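Local coordinates for protein alcohol oxidase (Myceliophthora thermophila, PDB 6F74) that binds FAD and, as a VAO-type flavoprotein, probably oxidises an alcohol or related substrate with molecular oxygen as electron acceptor, at residues K309-E323 with A367-R381. Numbering follows the deposited sequence.
Sequences KAVTAHRLAIAPRNE and AHSGYTHGFWTIGKR
Val311 to Ile318 pair with Ile378 to Tyr371 as neighbouring antiparallel strands, Thr312, His314, Leu316 and Ile318 facing Thr377, Phe375, His373 and Tyr371 at the hydrogen-bonded positions. Their side chains all fall on the face covered by helices 328-346 and 382-396. The imidazole of His373 lies at the middle of this face: its chi1 of 82° sets CG between the backbone N and the carbonyl carbon and swings the ring over Leu316, whose CB sits 3.6 Å from the ring centroid, 16° off the normal, in a CH-pi contact. Phe375 takes the opposite face of the same ring. Two polar neighbours fix its rotation: Tyr371 OH, in the ring plane, shares a hydrogen bond of 2.8 Å with His373 ND1, while His314 ND1 gives a weak, bent one of 3.1 Å to His373 NE2. At its far nitrogen His314 bonds Ser407, and its ring stacks on Phe409 of strand 403-412. Ile318 CD1 continues the apolar layer, 3.8 Å from Tyr371 CD1.

Strand 311-320 lies between 370-378 and 403-412 in the seven-stranded antiparallel sheet of the substrate domain, as in other VAO-type flavoproteins. The other face carries Val311, Ala313 and Trp376; Trp376 turns its indole away from strand 311-320 to bond Pro248 and meet Phe418 edge-to-face; its side chain lies about 9 Å from the bound FAD. On this face a water bridges Thr372 OG1 and, weakly, Leu316 O.

Beyond one end of the pairing, the extended Glu323 side chain receives His368 N on the syn side of OE1 (2.9 Å), and Ser369 OG reaches OE2 from above the carboxylate plane. At the other, Thr312 OG1 donates to Lys380 O at 2.9 Å, and Ala310 CB rests over one face of the Arg381 guanidinium.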
ATOM      1  N   LYS A 309       2.544  26.376  10.832  1.00 28.76           N
ATOM      2  CA  LYS A 309       1.551  27.284  11.409  1.00 29.20           C
ATOM      3  C   LYS A 309       0.242  27.338  10.636  1.00 28.51           C
ATOM      4  O   LYS A 309      -0.780  27.794  11.157  1.00 28.74           O
ATOM      5  CB  LYS A 309       2.132  28.676  11.655  1.00 30.23           C
ATOM      6  CG  LYS A 309       2.645  28.797  13.103  1.00 31.20           C
ATOM      7  CD  LYS A 309       3.464  30.046  13.335  1.00 32.31           C
ATOM      8  CE  LYS A 309       4.887  29.799  12.827  1.00 32.41           C
ATOM      9  NZ  LYS A 309       5.838  30.946  13.100  1.00 33.61           N
ATOM     10  N   ALA A 310       0.244  26.843   9.411  1.00 27.72           N
ATOM     11  CA  ALA A 310      -0.988  26.854   8.625  1.00 27.10           C
ATOM     12  C   ALA A 310      -0.973  25.748   7.631  1.00 26.20           C
ATOM     13  O   ALA A 310       0.084  25.311   7.197  1.00 26.08           O
ATOM     14  CB  ALA A 310      -1.162  28.210   7.947  1.00 27.44           C
ATOM     15  N   VAL A 311      -2.164  25.225   7.357  1.00 25.63           N
ATOM     16  CA  VAL A 311      -2.428  24.356   6.204  1.00 24.81           C
ATOM     17  C   VAL A 311      -3.783  24.788   5.698  1.00 24.61           C
ATOM     18  O   VAL A 311      -4.707  25.017   6.495  1.00 24.85           O
ATOM     19  CB  VAL A 311      -2.525  22.865   6.566  1.00 24.30           C
ATOM     20  CG1 VAL A 311      -2.777  22.012   5.314  1.00 23.54           C
ATOM     21  CG2 VAL A 311      -1.251  22.382   7.243  1.00 24.55           C
ATOM     22  N   THR A 312      -3.910  24.910   4.391  1.00 24.24           N
ATOM     23  CA  THR A 312      -5.221  25.158   3.796  1.00 24.01           C
ATOM     24  C   THR A 312      -5.562  24.023   2.855  1.00 23.29           C
ATOM     25  O   THR A 312      -4.752  23.647   2.027  1.00 23.04           O
ATOM     26  CB  THR A 312      -5.260  26.501   3.050  1.00 24.34           C
ATOM     27  OG1 THR A 312      -4.877  27.540   3.949  1.00 25.07           O
ATOM     28  CG2 THR A 312      -6.671  26.813   2.563  1.00 24.19           C
ATOM     29  N   ALA A 313      -6.779  23.514   2.985  1.00 23.05           N
ATOM     30  CA  ALA A 313      -7.299  22.478   2.115  1.00 22.46           C
ATOM     31  C   ALA A 313      -8.228  23.079   1.073  1.00 22.42           C
ATOM     32  O   ALA A 313      -8.947  24.028   1.359  1.00 22.78           O
ATOM     33  CB  ALA A 313      -8.049  21.445   2.948  1.00 22.28           C
ATOM     34  N   HIS A 314      -8.208  22.497  -0.119  1.00 22.02           N
ATOM     35  CA  HIS A 314      -9.047  22.904  -1.230  1.00 21.97           C
ATOM     36  C   HIS A 314      -9.958  21.759  -1.612  1.00 21.59           C
ATOM     37  O   HIS A 314      -9.479  20.722  -2.019  1.00 21.25           O
ATOM     38  CB  HIS A 314      -8.175  23.243  -2.444  1.00 21.94           C
ATOM     39  CG  HIS A 314      -8.951  23.641  -3.659  1.00 21.94           C
ATOM     40  ND1 HIS A 314      -8.734  23.079  -4.893  1.00 21.70           N
ATOM     41  CD2 HIS A 314      -9.916  24.577  -3.835  1.00 22.20           C
ATOM     42  CE1 HIS A 314      -9.548  23.641  -5.775  1.00 21.83           C
ATOM     43  NE2 HIS A 314     -10.278  24.549  -5.156  1.00 22.12           N
ATOM     44  N   ARG A 315     -11.259  21.946  -1.467  1.00 21.72           N
ATOM     45  CA  ARG A 315     -12.224  20.935  -1.880  1.00 21.47           C
ATOM     46  C   ARG A 315     -12.834  21.316  -3.223  1.00 21.50           C
ATOM     47  O   ARG A 315     -13.464  22.356  -3.342  1.00 21.83           O
ATOM     48  CB  ARG A 315     -13.279  20.732  -0.792  1.00 21.66           C
ATOM     49  CG  ARG A 315     -12.711  20.054   0.476  1.00 21.61           C
ATOM     50  CD  ARG A 315     -12.562  18.527   0.315  1.00 21.19           C
ATOM     51  NE  ARG A 315     -12.283  17.872   1.619  1.00 21.21           N
ATOM     52  CZ  ARG A 315     -13.183  17.197   2.364  1.00 21.30           C
ATOM     53  NH1 ARG A 315     -14.468  17.022   1.984  1.00 21.39           N
ATOM     54  NH2 ARG A 315     -12.807  16.626   3.515  1.00 21.35           N
ATOM     55  N   LEU A 316     -12.646  20.478  -4.228  1.00 21.22           N
ATOM     56  CA  LEU A 316     -13.153  20.767  -5.574  1.00 21.30           C
ATOM     57  C   LEU A 316     -14.098  19.670  -5.984  1.00 21.18           C
ATOM     58  O   LEU A 316     -13.799  18.521  -5.766  1.00 20.91           O
ATOM     59  CB  LEU A 316     -12.011  20.829  -6.605  1.00 21.21           C
ATOM     60  CG  LEU A 316     -12.392  21.077  -8.090  1.00 21.35           C
ATOM     61  CD1 LEU A 316     -12.900  22.499  -8.307  1.00 21.72           C
ATOM     62  CD2 LEU A 316     -11.195  20.817  -8.985  1.00 21.26           C
ATOM     63  N   ALA A 317     -15.201  20.021  -6.617  1.00 21.43           N
ATOM     64  CA  ALA A 317     -16.119  19.043  -7.145  1.00 21.43           C
ATOM     65  C   ALA A 317     -16.668  19.516  -8.479  1.00 21.69           C
ATOM     66  O   ALA A 317     -17.000  20.694  -8.646  1.00 21.98           O
ATOM     67  CB  ALA A 317     -17.252  18.784  -6.169  1.00 21.60           C
ATOM     68  N   ILE A 318     -16.747  18.582  -9.408  1.00 21.64           N
ATOM     69  CA  ILE A 318     -17.111  18.849 -10.796  1.00 21.92           C
ATOM     70  C   ILE A 318     -18.133  17.804 -11.208  1.00 22.08           C
ATOM     71  O   ILE A 318     -17.867  16.609 -11.067  1.00 21.85           O
ATOM     72  CB  ILE A 318     -15.907  18.692 -11.759  1.00 21.79           C
ATOM     73  CG1 ILE A 318     -14.700  19.489 -11.273  1.00 21.63           C
ATOM     74  CG2 ILE A 318     -16.317  19.062 -13.170  1.00 22.17           C
ATOM     75  CD1 ILE A 318     -13.432  19.263 -12.046  1.00 21.54           C
ATOM     76  N   ALA A 319     -19.249  18.254 -11.759  1.00 22.51           N
ATOM     77  CA  ALA A 319     -20.259  17.357 -12.275  1.00 22.80           C
ATOM     78  C   ALA A 319     -20.825  17.873 -13.575  1.00 23.27           C
ATOM     79  O   ALA A 319     -20.855  19.090 -13.768  1.00 23.44           O
ATOM     80  CB  ALA A 319     -21.402  17.232 -11.276  1.00 22.99           C
ATOM     81  N   PRO A 320     -21.321  16.959 -14.446  1.00 23.56           N
ATOM     82  CA  PRO A 320     -21.986  17.346 -15.670  1.00 24.11           C
ATOM     83  C   PRO A 320     -23.257  18.098 -15.418  1.00 24.55           C
ATOM     84  O   PRO A 320     -23.980  17.765 -14.499  1.00 24.59           O
ATOM     85  CB  PRO A 320     -22.330  16.010 -16.351  1.00 24.36           C
ATOM     86  CG  PRO A 320     -22.227  14.976 -15.336  1.00 24.00           C
ATOM     87  CD  PRO A 320     -21.215  15.497 -14.332  1.00 23.41           C
ATOM     88  N   ARG A 321     -23.505  19.131 -16.198  1.00 24.91           N
ATOM     89  CA  ARG A 321     -24.851  19.688 -16.288  1.00 25.50           C
ATOM     90  C   ARG A 321     -25.722  18.731 -17.044  1.00 26.02           C
ATOM     91  O   ARG A 321     -26.893  18.646 -16.775  1.00 26.46           O
ATOM     92  CB  ARG A 321     -24.863  21.047 -17.004  1.00 25.79           C
ATOM     93  CG  ARG A 321     -24.176  22.131 -16.210  1.00 25.42           C
ATOM     94  CD  ARG A 321     -24.540  23.511 -16.732  1.00 25.83           C
ATOM     95  NE  ARG A 321     -23.631  24.450 -16.083  1.00 25.47           N
ATOM     96  CZ  ARG A 321     -23.847  25.088 -14.930  1.00 25.39           C
ATOM     97  NH1 ARG A 321     -24.996  24.944 -14.255  1.00 25.66           N
ATOM     98  NH2 ARG A 321     -22.909  25.902 -14.447  1.00 25.12           N
ATOM     99  N   ASN A 322     -25.154  18.057 -18.047  1.00 26.05           N
ATOM    100  CA  ASN A 322     -25.865  17.195 -19.007  1.00 26.66           C
ATOM    101  C   ASN A 322     -25.223  15.813 -18.940  1.00 26.35           C
ATOM    102  O   ASN A 322     -24.202  15.534 -19.562  1.00 26.15           O
ATOM    103  CB  ASN A 322     -25.688  17.877 -20.352  1.00 27.08           C
ATOM    104  CG  ASN A 322     -26.260  17.123 -21.556  1.00 27.81           C
ATOM    105  OD1 ASN A 322     -27.426  16.735 -21.576  1.00 28.37           O
ATOM    106  ND2 ASN A 322     -25.451  17.028 -22.622  1.00 27.91           N
ATOM    107  N   GLU A 323     -25.797  14.956 -18.119  1.00 26.32           N
ATOM    108  CA  GLU A 323     -25.203  13.682 -17.857  1.00 25.99           C
ATOM    109  C   GLU A 323     -25.572  12.723 -19.019  1.00 26.60           C
ATOM    110  O   GLU A 323     -26.725  12.646 -19.409  1.00 27.31           O
ATOM    111  CB  GLU A 323     -25.621  13.096 -16.517  1.00 25.75           C
ATOM    112  CG  GLU A 323     -24.554  12.178 -16.025  1.00 25.13           C
ATOM    113  CD  GLU A 323     -24.775  11.597 -14.637  1.00 24.84           C
ATOM    114  OE1 GLU A 323     -25.779  11.884 -13.946  1.00 25.12           O
ATOM    115  OE2 GLU A 323     -23.904  10.818 -14.290  1.00 24.38           O
ATOM    116  N   ALA A 367     -25.613  14.375  -9.662  1.00 24.26           N
ATOM    117  CA  ALA A 367     -25.137  13.651 -10.840  1.00 24.19           C
ATOM    118  C   ALA A 367     -24.528  12.316 -10.433  1.00 23.82           C
ATOM    119  O   ALA A 367     -23.806  12.224  -9.430  1.00 23.35           O
ATOM    120  CB  ALA A 367     -24.104  14.489 -11.576  1.00 23.89           C
ATOM    121  N   HIS A 368     -24.814  11.283 -11.227  1.00 24.08           N
ATOM    122  CA  HIS A 368     -24.244   9.938 -10.999  1.00 23.78           C
ATOM    123  C   HIS A 368     -22.872   9.800 -11.687  1.00 23.32           C
ATOM    124  O   HIS A 368     -22.564   8.771 -12.320  1.00 23.35           O
ATOM    125  CB  HIS A 368     -25.211   8.841 -11.507  1.00 24.37           C
ATOM    126  CG  HIS A 368     -26.515   8.765 -10.765  1.00 24.88           C
ATOM    127  ND1 HIS A 368     -27.140   9.871 -10.227  1.00 25.07           N
ATOM    128  CD2 HIS A 368     -27.316   7.713 -10.473  1.00 25.30           C
ATOM    129  CE1 HIS A 368     -28.262   9.507  -9.630  1.00 25.60           C
ATOM    130  NE2 HIS A 368     -28.371   8.197  -9.727  1.00 25.74           N
ATOM    131  N   SER A 369     -22.046  10.833 -11.549  1.00 22.95           N
ATOM    132  CA  SER A 369     -20.693  10.854 -12.119  1.00 22.56           C
ATOM    133  C   SER A 369     -20.003  12.145 -11.650  1.00 22.26           C
ATOM    134  O   SER A 369     -20.630  13.020 -11.042  1.00 22.40           O
ATOM    135  CB  SER A 369     -20.725  10.843 -13.655  1.00 22.94           C
ATOM    136  OG  SER A 369     -21.313  12.015 -14.133  1.00 23.28           O
ATOM    137  N   GLY A 370     -18.723  12.256 -11.949  1.00 21.92           N
ATOM    138  CA  GLY A 370     -17.988  13.468 -11.655  1.00 21.72           C
ATOM    139  C   GLY A 370     -16.593  13.250 -11.133  1.00 21.24           C
ATOM    140  O   GLY A 370     -16.060  12.146 -11.170  1.00 21.05           O
ATOM    141  N   TYR A 371     -16.022  14.350 -10.657  1.00 21.13           N
ATOM    142  CA  TYR A 371     -14.664  14.396 -10.146  1.00 20.78           C
ATOM    143  C   TYR A 371     -14.730  15.138  -8.837  1.00 20.71           C
ATOM    144  O   TYR A 371     -15.397  16.167  -8.749  1.00 20.96           O
ATOM    145  CB  TYR A 371     -13.741  15.195 -11.098  1.00 20.86           C
ATOM    146  CG  TYR A 371     -12.388  15.530 -10.491  1.00 20.62           C
ATOM    147  CD1 TYR A 371     -12.224  16.601  -9.581  1.00 20.63           C
ATOM    148  CD2 TYR A 371     -11.265  14.759 -10.795  1.00 20.44           C
ATOM    149  CE1 TYR A 371     -10.974  16.866  -9.003  1.00 20.49           C
ATOM    150  CE2 TYR A 371     -10.034  15.024 -10.225  1.00 20.29           C
ATOM    151  CZ  TYR A 371      -9.886  16.077  -9.343  1.00 20.32           C
ATOM    152  OH  TYR A 371      -8.631  16.319  -8.839  1.00 20.26           O
ATOM    153  N   THR A 372     -13.984  14.662  -7.849  1.00 20.42           N
ATOM    154  CA  THR A 372     -13.868  15.364  -6.595  1.00 20.41           C
ATOM    155  C   THR A 372     -12.450  15.263  -6.089  1.00 20.16           C
ATOM    156  O   THR A 372     -11.759  14.297  -6.384  1.00 19.94           O
ATOM    157  CB  THR A 372     -14.868  14.822  -5.528  1.00 20.47           C
ATOM    158  OG1 THR A 372     -14.925  15.757  -4.469  1.00 20.61           O
ATOM    159  CG2 THR A 372     -14.472  13.506  -4.978  1.00 20.20           C
ATOM    160  N   HIS A 373     -11.995  16.246  -5.327  1.00 20.26           N
ATOM    161  CA  HIS A 373     -10.692  16.137  -4.668  1.00 20.11           C
ATOM    162  C   HIS A 373     -10.584  16.876  -3.352  1.00 20.28           C
ATOM    163  O   HIS A 373     -11.345  17.803  -3.093  1.00 20.55           O
ATOM    164  CB  HIS A 373      -9.523  16.485  -5.626  1.00 20.11           C
ATOM    165  CG  HIS A 373      -9.210  17.948  -5.803  1.00 20.41           C
ATOM    166  ND1 HIS A 373      -8.851  18.461  -7.024  1.00 20.55           N
ATOM    167  CD2 HIS A 373      -9.073  18.973  -4.923  1.00 20.63           C
ATOM    168  CE1 HIS A 373      -8.577  19.748  -6.904  1.00 20.83           C
ATOM    169  NE2 HIS A 373      -8.707  20.090  -5.639  1.00 20.89           N
ATOM    170  N   GLY A 374      -9.627  16.411  -2.542  1.00 20.16           N
ATOM    171  CA  GLY A 374      -9.125  17.083  -1.352  1.00 20.38           C
ATOM    172  C   GLY A 374      -7.631  17.320  -1.574  1.00 20.39           C
ATOM    173  O   GLY A 374      -6.819  16.372  -1.490  1.00 20.17           O
ATOM    174  N   PHE A 375      -7.295  18.559  -1.939  1.00 20.67           N
ATOM    175  CA  PHE A 375      -5.931  19.000  -2.108  1.00 20.83           C
ATOM    176  C   PHE A 375      -5.603  19.976  -0.983  1.00 21.24           C
ATOM    177  O   PHE A 375      -6.494  20.442  -0.251  1.00 21.42           O
ATOM    178  CB  PHE A 375      -5.703  19.704  -3.462  1.00 20.95           C
ATOM    179  CG  PHE A 375      -5.651  18.790  -4.686  1.00 20.67           C
ATOM    180  CD1 PHE A 375      -5.760  17.385  -4.609  1.00 20.31           C
ATOM    181  CD2 PHE A 375      -5.473  19.364  -5.949  1.00 20.83           C
ATOM    182  CE1 PHE A 375      -5.696  16.608  -5.743  1.00 20.15           C
ATOM    183  CE2 PHE A 375      -5.411  18.579  -7.097  1.00 20.68           C
ATOM    184  CZ  PHE A 375      -5.525  17.188  -6.987  1.00 20.34           C
ATOM    185  N   TRP A 376      -4.323  20.302  -0.866  1.00 21.47           N
ATOM    186  CA  TRP A 376      -3.868  21.188   0.205  1.00 21.95           C
ATOM    187  C   TRP A 376      -2.503  21.769  -0.045  1.00 22.30           C
ATOM    188  O   TRP A 376      -1.696  21.201  -0.788  1.00 22.14           O
ATOM    189  CB  TRP A 376      -3.864  20.447   1.533  1.00 21.93           C
ATOM    190  CG  TRP A 376      -3.385  19.000   1.451  1.00 21.51           C
ATOM    191  CD1 TRP A 376      -2.102  18.559   1.348  1.00 21.52           C
ATOM    192  CD2 TRP A 376      -4.205  17.839   1.499  1.00 21.08           C
ATOM    193  NE1 TRP A 376      -2.069  17.188   1.306  1.00 21.10           N
ATOM    194  CE2 TRP A 376      -3.347  16.718   1.412  1.00 20.82           C
ATOM    195  CE3 TRP A 376      -5.586  17.631   1.603  1.00 20.93           C
ATOM    196  CZ2 TRP A 376      -3.830  15.408   1.418  1.00 20.41           C
ATOM    197  CZ3 TRP A 376      -6.060  16.345   1.618  1.00 20.56           C
ATOM    198  CH2 TRP A 376      -5.181  15.237   1.531  1.00 20.29           C
ATOM    199  N   THR A 377      -2.281  22.923   0.575  1.00 22.84           N
ATOM    200  CA  THR A 377      -0.993  23.569   0.626  1.00 23.34           C
ATOM    201  C   THR A 377      -0.541  23.634   2.088  1.00 23.75           C
ATOM    202  O   THR A 377      -0.939  24.553   2.833  1.00 24.20           O
ATOM    203  CB  THR A 377      -1.068  25.018   0.091  1.00 23.79           C
ATOM    204  OG1 THR A 377      -2.137  25.726   0.743  1.00 23.97           O
ATOM    205  CG2 THR A 377      -1.297  25.018  -1.411  1.00 23.50           C
ATOM    206  N   ILE A 378       0.295  22.684   2.473  1.00 23.65           N
ATOM    207  CA  ILE A 378       0.900  22.696   3.808  1.00 24.12           C
ATOM    208  C   ILE A 378       1.816  23.889   3.961  1.00 24.90           C
ATOM    209  O   ILE A 378       2.680  24.098   3.117  1.00 25.02           O
ATOM    210  CB  ILE A 378       1.695  21.387   4.079  1.00 23.87           C
ATOM    211  CG1 ILE A 378       0.667  20.263   4.305  1.00 23.25           C
ATOM    212  CG2 ILE A 378       2.560  21.498   5.326  1.00 24.48           C
ATOM    213  CD1 ILE A 378       1.226  18.848   4.147  1.00 22.82           C
ATOM    214  N   GLY A 379       1.629  24.666   5.019  1.00 25.48           N
ATOM    215  CA  GLY A 379       2.464  25.831   5.276  1.00 26.32           C
ATOM    216  C   GLY A 379       1.962  27.151   4.716  1.00 26.61           C
ATOM    217  O   GLY A 379       2.626  28.162   4.887  1.00 27.36           O
ATOM    218  N   LYS A 380       0.781  27.160   4.075  1.00 26.08           N
ATOM    219  CA  LYS A 380       0.247  28.362   3.419  1.00 26.31           C
ATOM    220  C   LYS A 380      -1.169  28.677   3.880  1.00 26.23           C
ATOM    221  O   LYS A 380      -1.991  27.773   4.012  1.00 25.68           O
ATOM    222  CB  LYS A 380       0.256  28.182   1.914  1.00 25.83           C
ATOM    223  CG  LYS A 380       1.649  28.052   1.290  1.00 26.02           C
ATOM    224  CD  LYS A 380       1.535  27.840  -0.227  1.00 25.58           C
ATOM    225  CE  LYS A 380       2.726  28.311  -1.032  1.00 26.03           C
ATOM    226  NZ  LYS A 380       3.893  27.401  -0.919  1.00 26.05           N
ATOM    227  N   ARG A 381      -1.442  29.958   4.112  1.00 26.84           N
ATOM    228  CA  ARG A 381      -2.778  30.425   4.505  1.00 26.90           C
ATOM    229  C   ARG A 381      -3.630  30.497   3.231  1.00 26.37           C
ATOM    230  O   ARG A 381      -3.119  30.287   2.140  1.00 26.06           O
ATOM    231  CB  ARG A 381      -2.691  31.789   5.212  1.00 27.83           C
ATOM    232  CG  ARG A 381      -1.945  31.708   6.531  1.00 28.45           C
ATOM    233  CD  ARG A 381      -2.042  32.952   7.406  1.00 29.43           C
ATOM    234  NE  ARG A 381      -2.250  32.607   8.822  1.00 29.82           N
ATOM    235  CZ  ARG A 381      -1.324  32.069   9.643  1.00 30.13           C
ATOM    236  NH1 ARG A 381      -0.068  31.817   9.235  1.00 30.13           N
ATOM    237  NH2 ARG A 381      -1.656  31.764  10.901  1.00 30.49           N
TER
HETATM  238  O   HOH W   1     -14.676  18.052  -3.004  1.00 24.37           O